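Local coordinates for protein polyketide synthase (Lyngbya majuscula 19L, PDB 3QIT) that acts as a decarboxylating thioesterase domain of curacin A biosynthesis, an alpha/beta hydrolase that forms the terminal alkene of the product, at residues 29-34 / 54-59; 95-100 / 118-123; 155-160 / 197-202. All blocks are in the same frame, centred on the assembly; numbering follows the deposited sequence.

Interaction 1 of 3, residues 29-34 / 54-59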
loop_
_atom_site.group_PDB
_atom_site.type_symbol
_atom_site.label_atom_id
_atom_site.label_comp_id
_atom_site.label_asym_id
_atom_site.label_seq_id
_atom_site.Cartn_x
_atom_site.Cartn_y
_atom_site.Cartn_z
ATOM N N VAL B 29 10.253 -5.933 26.145
ATOM C CA VAL B 29 8.804 -5.889 25.954
ATOM C C VAL B 29 8.563 -4.921 24.803
ATOM O O VAL B 29 8.863 -3.736 24.916
ATOM C CB VAL B 29 8.052 -5.406 27.203
ATOM C CG1 VAL B 29 6.519 -5.408 26.996
ATOM C CG2 VAL B 29 8.377 -6.324 28.415
ATOM N N LEU B 30 8.044 -5.446 23.705
ATOM C CA LEU B 30 7.778 -4.627 22.521
ATOM C C LEU B 30 6.279 -4.271 22.517
ATOM O O LEU B 30 5.432 -5.161 22.492
ATOM C CB LEU B 30 8.188 -5.385 21.258
ATOM C CG LEU B 30 7.842 -4.739 19.896
ATOM C CD1 LEU B 30 8.538 -3.389 19.778
ATOM C CD2 LEU B 30 8.325 -5.661 18.798
ATOM N N CYS B 31 5.968 -2.970 22.525
ATOM C CA CYS B 31 4.584 -2.469 22.657
ATOM C C CYS B 31 4.204 -1.695 21.383
ATOM O O CYS B 31 4.938 -0.800 20.960
ATOM C CB CYS B 31 4.464 -1.486 23.816
ATOM S SG CYS B 31 4.954 -2.214 25.418
ATOM N N ILE B 32 3.043 -2.026 20.818
ATOM C CA ILE B 32 2.557 -1.394 19.583
ATOM C C ILE B 32 1.285 -0.592 19.906
ATOM O O ILE B 32 0.234 -1.170 20.294
ATOM C CB ILE B 32 2.252 -2.464 18.466
ATOM C CG1 ILE B 32 3.426 -3.455 18.296
ATOM C CG2 ILE B 32 1.902 -1.772 17.121
ATOM C CD1 ILE B 32 4.743 -2.817 17.870
ATOM N N HIS B 33 1.380 0.738 19.783
ATOM C CA HIS B 33 0.240 1.639 20.034
ATOM C C HIS B 33 -0.840 1.545 18.937
ATOM O O HIS B 33 -0.623 0.948 17.913
ATOM C CB HIS B 33 0.715 3.108 20.190
ATOM C CG HIS B 33 1.268 3.727 18.941
ATOM N ND1 HIS B 33 0.448 4.206 17.945
ATOM C CD2 HIS B 33 2.540 3.956 18.524
ATOM C CE1 HIS B 33 1.188 4.713 16.964
ATOM N NE2 HIS B 33 2.457 4.571 17.288
ATOM N N GLY B 34 -2.003 2.137 19.202
ATOM C CA GLY B 34 -3.099 2.147 18.229
ATOM C C GLY B 34 -3.140 3.435 17.420
ATOM O O GLY B 34 -2.278 4.319 17.546
ATOM N N TYR B 54 13.052 -4.893 32.844
ATOM C CA TYR B 54 12.708 -5.072 31.429
ATOM C C TYR B 54 13.122 -3.849 30.660
ATOM O O TYR B 54 13.208 -2.753 31.236
ATOM C CB TYR B 54 11.217 -5.343 31.225
ATOM C CG TYR B 54 10.850 -6.728 31.683
ATOM C CD1 TYR B 54 10.526 -6.967 33.017
ATOM C CD2 TYR B 54 10.904 -7.808 30.807
ATOM C CE1 TYR B 54 10.225 -8.243 33.460
ATOM C CE2 TYR B 54 10.585 -9.102 31.244
ATOM C CZ TYR B 54 10.253 -9.302 32.576
ATOM O OH TYR B 54 9.951 -10.567 33.040
ATOM N N ARG B 55 13.441 -4.085 29.391
ATOM C CA ARG B 55 13.684 -3.057 28.383
ATOM C C ARG B 55 12.375 -2.938 27.582
ATOM O O ARG B 55 11.990 -3.850 26.859
ATOM C CB ARG B 55 14.860 -3.477 27.488
ATOM C CG ARG B 55 15.116 -2.567 26.279
ATOM C CD ARG B 55 15.566 -1.185 26.678
ATOM N NE ARG B 55 16.055 -0.478 25.487
ATOM C CZ ARG B 55 16.642 0.714 25.505
ATOM N NH1 ARG B 55 16.809 1.351 26.647
ATOM N NH2 ARG B 55 17.034 1.285 24.367
ATOM N N VAL B 56 11.677 -1.817 27.745
ATOM C CA VAL B 56 10.393 -1.639 27.060
ATOM C C VAL B 56 10.650 -0.764 25.826
ATOM O O VAL B 56 11.247 0.294 25.922
ATOM C CB VAL B 56 9.349 -0.957 27.981
ATOM C CG1 VAL B 56 8.016 -0.869 27.293
ATOM C CG2 VAL B 56 9.235 -1.721 29.344
ATOM N N VAL B 57 10.207 -1.243 24.675
ATOM C CA VAL B 57 10.434 -0.543 23.419
ATOM C C VAL B 57 9.063 -0.331 22.760
ATOM O O VAL B 57 8.303 -1.282 22.578
ATOM C CB VAL B 57 11.331 -1.378 22.475
ATOM C CG1 VAL B 57 11.426 -0.714 21.106
ATOM C CG2 VAL B 57 12.730 -1.568 23.063
ATOM N N ALA B 58 8.758 0.924 22.399
ATOM C CA ALA B 58 7.483 1.263 21.799
ATOM C C ALA B 58 7.773 2.154 20.582
ATOM O O ALA B 58 7.988 3.345 20.738
ATOM C CB ALA B 58 6.567 1.994 22.823
ATOM N N PRO B 59 7.746 1.584 19.377
ATOM C CA PRO B 59 7.963 2.388 18.152
ATOM C C PRO B 59 6.783 3.299 17.911
ATOM O O PRO B 59 5.633 2.935 18.209
ATOM C CB PRO B 59 8.019 1.341 17.036
ATOM C CG PRO B 59 7.319 0.161 17.587
ATOM C CD PRO B 59 7.554 0.155 19.063
HETATM O O HOH W 1 4.112 1.732 20.194
#
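His33 meets Pro59 at the rim of its imidazole: CD2 lies 3.3 Å from Pro59 O, which sits near the ring plane. The ring is pinned in that plane by ND1, which donates to the carbonyl oxygen of Gly34, and by NE2, which bonds to the backbone N of Leu61, so both nitrogens are engaged and rotation about the CB-CG bond is fixed. His64 brings its own ring up against this one. At the other end of the contact the phenol ring of Tyr54 is met obliquely by a methyl group, Val29 CG2, 3.8 Å from CD2.

Between these rings run two parallel strands, 29-32 and 55-59, inclined at 25°. Three backbone bonds join them: Val29 N to Arg55 O, Val57 N to Val29 O and Cys31 N to Val57 O, all 2.8 to 2.9 Å. Pro59 has no N-H to continue the ladder; where it would, a water donates to both Cys31 O and Pro59 O and accepts from His33 N, holding the strand ends together. On the face of Leu30 and Val57, Leu30 CD1 rests 3.7 Å from Pro59 CD, the two side chains crossing at about a right angle, with Val57 CG1 close by. Val56 swings CG1 to the side away from its own N (chi1 -176°), which brings that methyl 3.8 Å from Cys31 SG, on the face it shares with Val29.

These strands are the two ends of a beta-alpha-beta crossover in the central sheet. The connecting helix 43-51 lays Leu49 on Val29 and Val56, strand 14-21 continues the sheet beyond 55-59, and strand 97-102 flanks 28-32.

Interaction 2 of 3, residues 95-100 / 118-123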
loop_
_atom_site.group_PDB
_atom_site.type_symbol
_atom_site.label_atom_id
_atom_site.label_comp_id
_atom_site.label_asym_id
_atom_site.label_seq_id
_atom_site.Cartn_x
_atom_site.Cartn_y
_atom_site.Cartn_z
ATOM N N GLN B 95 16.279 -12.984 20.801
ATOM C CA GLN B 95 15.736 -13.733 21.936
ATOM C C GLN B 95 14.218 -13.525 21.890
ATOM O O GLN B 95 13.771 -12.397 21.679
ATOM C CB GLN B 95 16.235 -13.172 23.271
ATOM C CG GLN B 95 17.733 -13.313 23.545
ATOM C CD GLN B 95 18.186 -14.762 23.611
ATOM O OE1 GLN B 95 17.473 -15.633 24.125
ATOM N NE2 GLN B 95 19.379 -15.029 23.086
ATOM N N PRO B 96 13.423 -14.597 22.081
ATOM C CA PRO B 96 11.964 -14.417 22.096
ATOM C C PRO B 96 11.530 -13.342 23.094
ATOM O O PRO B 96 12.000 -13.322 24.247
ATOM C CB PRO B 96 11.432 -15.790 22.514
ATOM C CG PRO B 96 12.493 -16.761 22.009
ATOM C CD PRO B 96 13.810 -16.019 22.222
ATOM N N LEU B 97 10.648 -12.445 22.646
ATOM C CA LEU B 97 10.309 -11.265 23.441
ATOM C C LEU B 97 8.815 -11.244 23.772
ATOM O O LEU B 97 8.031 -12.050 23.249
ATOM C CB LEU B 97 10.727 -9.971 22.710
ATOM C CG LEU B 97 10.355 -9.758 21.231
ATOM C CD1 LEU B 97 8.853 -9.519 21.034
ATOM C CD2 LEU B 97 11.125 -8.597 20.675
ATOM N N LEU B 98 8.434 -10.322 24.644
ATOM C CA LEU B 98 7.032 -10.142 25.003
ATOM C C LEU B 98 6.481 -9.089 24.059
ATOM O O LEU B 98 7.057 -8.018 23.955
ATOM C CB LEU B 98 6.930 -9.685 26.459
ATOM C CG LEU B 98 7.419 -10.697 27.500
ATOM C CD1 LEU B 98 7.528 -10.057 28.889
ATOM C CD2 LEU B 98 6.529 -11.953 27.534
ATOM N N LEU B 99 5.415 -9.426 23.329
ATOM C CA LEU B 99 4.824 -8.515 22.351
ATOM C C LEU B 99 3.448 -8.094 22.843
ATOM O O LEU B 99 2.600 -8.941 23.080
ATOM C CB LEU B 99 4.695 -9.201 20.984
ATOM C CG LEU B 99 4.088 -8.370 19.846
ATOM C CD1 LEU B 99 4.847 -7.065 19.599
ATOM C CD2 LEU B 99 4.065 -9.234 18.584
ATOM N N VAL B 100 3.231 -6.782 22.961
ATOM C CA VAL B 100 2.000 -6.241 23.530
ATOM C C VAL B 100 1.448 -5.262 22.493
ATOM O O VAL B 100 2.206 -4.471 21.918
ATOM C CB VAL B 100 2.281 -5.463 24.818
ATOM C CG1 VAL B 100 0.946 -5.023 25.465
ATOM C CG2 VAL B 100 3.102 -6.339 25.787
ATOM N N LYS B 118 8.504 -17.709 16.181
ATOM C CA LYS B 118 9.663 -18.098 16.988
ATOM C C LYS B 118 10.249 -16.914 17.761
ATOM O O LYS B 118 10.949 -17.093 18.752
ATOM C CB LYS B 118 10.737 -18.759 16.122
ATOM C CG LYS B 118 10.261 -20.014 15.410
ATOM C CD LYS B 118 11.371 -20.573 14.527
ATOM C CE LYS B 118 10.931 -21.831 13.781
ATOM N NZ LYS B 118 10.034 -21.503 12.635
ATOM N N LYS B 119 9.919 -15.704 17.324
ATOM C CA LYS B 119 10.421 -14.493 17.953
ATOM C C LYS B 119 9.615 -14.039 19.173
ATOM O O LYS B 119 10.029 -13.120 19.880
ATOM C CB LYS B 119 10.529 -13.372 16.909
ATOM C CG LYS B 119 11.593 -13.709 15.841
ATOM C CD LYS B 119 11.747 -12.628 14.780
ATOM C CE LYS B 119 12.653 -13.084 13.637
ATOM N NZ LYS B 119 14.049 -13.370 14.083
ATOM N N ILE B 120 8.491 -14.690 19.428
ATOM C CA ILE B 120 7.518 -14.159 20.404
ATOM C C ILE B 120 7.332 -15.126 21.561
ATOM O O ILE B 120 6.817 -16.238 21.380
ATOM C CB ILE B 120 6.123 -13.878 19.778
ATOM C CG1 ILE B 120 6.189 -13.068 18.456
ATOM C CG2 ILE B 120 5.189 -13.197 20.804
ATOM C CD1 ILE B 120 6.986 -11.756 18.502
ATOM N N LYS B 121 7.748 -14.707 22.753
ATOM C CA LYS B 121 7.595 -15.543 23.959
ATOM C C LYS B 121 6.130 -15.588 24.399
ATOM O O LYS B 121 5.586 -16.667 24.704
ATOM C CB LYS B 121 8.485 -14.991 25.089
ATOM C CG LYS B 121 8.348 -15.667 26.450
ATOM C CD LYS B 121 9.139 -14.855 27.489
ATOM C CE LYS B 121 9.564 -15.704 28.690
ATOM N NZ LYS B 121 8.428 -16.155 29.517
ATOM N N GLU B 122 5.497 -14.418 24.443
ATOM C CA GLU B 122 4.071 -14.299 24.792
ATOM C C GLU B 122 3.482 -13.134 24.018
ATOM O O GLU B 122 4.126 -12.105 23.867
ATOM C CB GLU B 122 3.869 -14.058 26.296
ATOM C CG GLU B 122 2.382 -13.862 26.735
ATOM C CD GLU B 122 1.665 -15.172 27.094
ATOM O OE1 GLU B 122 2.356 -16.155 27.429
ATOM O OE2 GLU B 122 0.414 -15.215 27.063
ATOM N N LEU B 123 2.259 -13.323 23.542
ATOM C CA LEU B 123 1.525 -12.316 22.796
ATOM C C LEU B 123 0.417 -11.789 23.684
ATOM O O LEU B 123 -0.452 -12.555 24.109
ATOM C CB LEU B 123 0.928 -12.959 21.547
ATOM C CG LEU B 123 0.139 -12.086 20.593
ATOM C CD1 LEU B 123 1.025 -10.965 19.949
ATOM C CD2 LEU B 123 -0.531 -12.967 19.495
HETATM O O HOH W 2 13.056 -11.998 18.601
#
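Ile120 and Leu99 carry the tightly packed side of this contact. Ile120 CD1 touches two leucine methyls, Leu97 CD1 and Leu99 CD2, each at 3.9 Å, while Leu99 CD2 also touches Leu123 CD1 at 3.8 Å. Leu99 and Leu123 lie side by side and point the same way. The torsion of Ile120 (chi1 -49°) turns CG1 away from its own carbonyl carbon and directs the chain toward both Leu97 and Leu99. An alanine at Ile120 is likely to open a gap there, leaving Leu97 CD1 and Leu99 CD2 without the methyl that both rest on.

On the other face, Leu98 CD2 lies 3.6 Å from Glu122 CB and also meets the aliphatic CD of Lys121. The carboxylate of Glu122 turns off to Thr235 and Lys261.

The solvent side is looser. Pro96 leans its ring on the backbone at Lys118 and Lys121; Lys118 and the end of Lys121 lead away from the contact, while Lys119 lies on helix 78-91.

Between Leu97 and Leu98 a beta bulge shifts the parallel register by one residue. Leu97 O takes the N-H of Lys121 at 2.7 Å, with a bent angle of 149°, and the buried N of Glu122 finds no partner. Past the bulge the ladder straightens: Leu99 N reaches Glu122 O at 3.0 Å and 175°.

The two strands, 97-102 and 120-126, belong to a crossover connected by helix 104-115. Ala109 and Ile112 of that helix pack on Leu99, Ala109 and Ala113 on Leu123, and strand 28-32 lies along the far edge of 97-102.

Interaction 3 of 3, residues 155-160 / 197-202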
loop_
_atom_site.group_PDB
_atom_site.type_symbol
_atom_site.label_atom_id
_atom_site.label_comp_id
_atom_site.label_asym_id
_atom_site.label_seq_id
_atom_site.Cartn_x
_atom_site.Cartn_y
_atom_site.Cartn_z
ATOM N N PRO B 155 -6.062 17.325 3.943
ATOM C CA PRO B 155 -6.715 17.739 5.191
ATOM C C PRO B 155 -5.740 18.481 6.112
ATOM O O PRO B 155 -4.543 18.139 6.197
ATOM C CB PRO B 155 -7.197 16.411 5.812
ATOM C CG PRO B 155 -6.316 15.369 5.207
ATOM C CD PRO B 155 -6.002 15.857 3.813
ATOM N N GLN B 156 -6.238 19.552 6.724
ATOM C CA GLN B 156 -5.446 20.365 7.631
ATOM C C GLN B 156 -5.873 20.090 9.058
ATOM O O GLN B 156 -7.052 19.891 9.341
ATOM C CB GLN B 156 -5.629 21.859 7.326
ATOM C CG GLN B 156 -5.074 22.304 5.976
ATOM C CD GLN B 156 -3.677 21.776 5.688
ATOM O OE1 GLN B 156 -2.722 22.064 6.416
ATOM N NE2 GLN B 156 -3.549 21.000 4.615
ATOM N N HIS B 157 -4.908 20.068 9.961
ATOM C CA HIS B 157 -5.216 19.934 11.383
ATOM C C HIS B 157 -5.788 21.258 11.902
ATOM O O HIS B 157 -5.495 22.332 11.351
ATOM C CB HIS B 157 -3.918 19.727 12.170
ATOM C CG HIS B 157 -3.355 18.343 12.082
ATOM N ND1 HIS B 157 -4.054 17.231 12.495
ATOM C CD2 HIS B 157 -2.124 17.903 11.713
ATOM C CE1 HIS B 157 -3.289 16.161 12.373
ATOM N NE2 HIS B 157 -2.118 16.539 11.886
ATOM N N PRO B 158 -6.582 21.187 12.987
ATOM C CA PRO B 158 -6.997 22.401 13.678
ATOM C C PRO B 158 -5.797 23.094 14.314
ATOM O O PRO B 158 -4.790 22.442 14.662
ATOM C CB PRO B 158 -7.945 21.884 14.776
ATOM C CG PRO B 158 -7.582 20.457 14.965
ATOM C CD PRO B 158 -7.160 19.976 13.595
ATOM N N ILE B 159 -5.909 24.406 14.442
ATOM C CA ILE B 159 -4.877 25.212 15.088
ATOM C C ILE B 159 -5.382 25.518 16.494
ATOM O O ILE B 159 -6.376 26.224 16.642
ATOM C CB ILE B 159 -4.662 26.520 14.326
ATOM C CG1 ILE B 159 -4.323 26.251 12.853
ATOM C CG2 ILE B 159 -3.579 27.347 15.018
ATOM C CD1 ILE B 159 -4.939 27.249 11.882
ATOM N N PHE B 160 -4.708 24.973 17.511
ATOM C CA PHE B 160 -5.047 25.215 18.908
ATOM C C PHE B 160 -4.281 26.451 19.348
ATOM O O PHE B 160 -3.195 26.738 18.822
ATOM C CB PHE B 160 -4.633 24.053 19.827
ATOM C CG PHE B 160 -5.211 22.721 19.450
ATOM C CD1 PHE B 160 -6.551 22.426 19.723
ATOM C CD2 PHE B 160 -4.403 21.735 18.906
ATOM C CE1 PHE B 160 -7.101 21.169 19.395
ATOM C CE2 PHE B 160 -4.948 20.464 18.583
ATOM C CZ PHE B 160 -6.288 20.195 18.810
ATOM N N VAL B 197 -0.702 26.181 17.697
ATOM C CA VAL B 197 -0.006 24.891 17.534
ATOM C C VAL B 197 -0.964 23.880 16.921
ATOM O O VAL B 197 -2.169 23.979 17.105
ATOM C CB VAL B 197 0.581 24.329 18.856
ATOM C CG1 VAL B 197 1.553 25.338 19.469
ATOM C CG2 VAL B 197 -0.534 23.956 19.865
ATOM N N ARG B 198 -0.411 22.934 16.186
ATOM C CA ARG B 198 -1.213 21.888 15.562
ATOM C C ARG B 198 -0.606 20.549 15.922
ATOM O O ARG B 198 0.565 20.478 16.351
ATOM C CB ARG B 198 -1.226 22.053 14.054
ATOM C CG ARG B 198 0.126 21.815 13.386
ATOM C CD ARG B 198 0.032 21.918 11.852
ATOM N NE ARG B 198 1.342 21.712 11.233
ATOM C CZ ARG B 198 1.590 21.745 9.920
ATOM N NH1 ARG B 198 0.612 21.958 9.047
ATOM N NH2 ARG B 198 2.828 21.559 9.482
ATOM N N TRP B 199 -1.378 19.479 15.734
ATOM C CA TRP B 199 -0.816 18.147 15.862
ATOM C C TRP B 199 0.326 17.932 14.882
ATOM O O TRP B 199 0.282 18.425 13.762
ATOM C CB TRP B 199 -1.857 17.064 15.591
ATOM C CG TRP B 199 -3.068 17.087 16.509
ATOM C CD1 TRP B 199 -4.365 17.190 16.118
ATOM C CD2 TRP B 199 -3.083 16.948 17.941
ATOM N NE1 TRP B 199 -5.201 17.100 17.210
ATOM C CE2 TRP B 199 -4.437 16.995 18.349
ATOM C CE3 TRP B 199 -2.078 16.798 18.927
ATOM C CZ2 TRP B 199 -4.826 16.888 19.691
ATOM C CZ3 TRP B 199 -2.463 16.690 20.267
ATOM C CH2 TRP B 199 -3.832 16.749 20.637
ATOM N N SER B 200 1.347 17.195 15.308
ATOM C CA SER B 200 2.509 16.989 14.448
ATOM C C SER B 200 2.539 15.585 13.817
ATOM O O SER B 200 3.435 15.268 13.032
ATOM C CB SER B 200 3.792 17.293 15.227
ATOM O OG SER B 200 3.906 16.391 16.297
ATOM N N TRP B 201 1.528 14.782 14.120
ATOM C CA TRP B 201 1.278 13.538 13.376
ATOM C C TRP B 201 0.598 13.871 12.025
ATOM O O TRP B 201 0.178 15.007 11.790
ATOM C CB TRP B 201 0.509 12.518 14.229
ATOM C CG TRP B 201 -0.791 12.975 14.853
ATOM C CD1 TRP B 201 -0.969 13.475 16.128
ATOM C CD2 TRP B 201 -2.088 12.973 14.232
ATOM N NE1 TRP B 201 -2.319 13.739 16.346
ATOM C CE2 TRP B 201 -3.015 13.445 15.193
ATOM C CE3 TRP B 201 -2.562 12.561 12.970
ATOM C CZ2 TRP B 201 -4.382 13.567 14.912
ATOM C CZ3 TRP B 201 -3.934 12.673 12.694
ATOM C CH2 TRP B 201 -4.819 13.180 13.666
ATOM N N ASP B 202 0.536 12.895 11.128
ATOM C CA ASP B 202 0.119 13.175 9.738
ATOM C C ASP B 202 -1.397 13.239 9.633
ATOM O O ASP B 202 -2.055 12.218 9.774
ATOM C CB ASP B 202 0.642 12.069 8.807
ATOM C CG ASP B 202 0.561 12.449 7.337
ATOM O OD1 ASP B 202 -0.285 13.307 6.976
ATOM O OD2 ASP B 202 1.346 11.884 6.536
HETATM O O HOH W 3 -2.130 20.646 9.085
HETATM O O HOH W 4 -4.166 20.267 15.557
#
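His157, Phe160, Trp199 and Trp201 form an aromatic cluster in which three ring pairs meet edge-to-face, two of them offset. His157 holds its ring anti to its carbonyl carbon (chi1 -77°), which carries the imidazole across to both indoles. Its edge points at the six-membered ring of Trp201, planes at 81°, with CE1 over the indole face. Trp199 turns its own edge toward the His157 face and adds a CH-pi contact, its CB 3.7 Å from the imidazole centroid. Phe160 presents its edge to the face of Trp199, CE2 lying 3.5 Å from Trp199 CE2; Trp201 NE1 lies over the opposite face of that indole.

One ring is also held by a hydrogen bond: His157 NE2 donates to Trp201 O at 2.8 Å, near the imidazole plane but from above the carbonyl plane, which, with the edge-to-face contacts, sets the turn of the imidazole. In the backbone, Phe160 and Val197 exchange two bonds, making a single antiparallel bridge.

A water links Gln156 OE1 with His157 N and, weakly, Arg198 NH1, while Gln156 NE2 bonds to Thr154 O and Arg198 NE to Gln191.

The contact lies in the insertion between strands 120-126 and 234-239, probably the lid region of this alpha/beta hydrolase. It joins the loop between helices 140-151 and 163-173 to hairpin strand 196-199, which pairs with strand 190-193; helix 163-173 packs Ala166 and Leu170 on Trp199.

In the fold
Interactions 1 and 2 each join the strands of a beta-alpha-beta unit of one central sheet, their centres about 11 Å apart. They join directly where strands 28-32 and 97-102 run side by side: Leu30 N lies 2.8 Å from Leu98 O, and Leu30 O 2.8 Å from Val100 N, both probable hydrogen bonds. Strand 97-102 leads into what is probably the nucleophile elbow at Ser103, consistent with a Ser103-His269-Glu127 triad. Interaction 3 stands apart, among the segments inserted between strands 120-126 and 234-239: its centre is about 26 Å from that of interaction 1 and about 35 Å from that of interaction 2, without touching either.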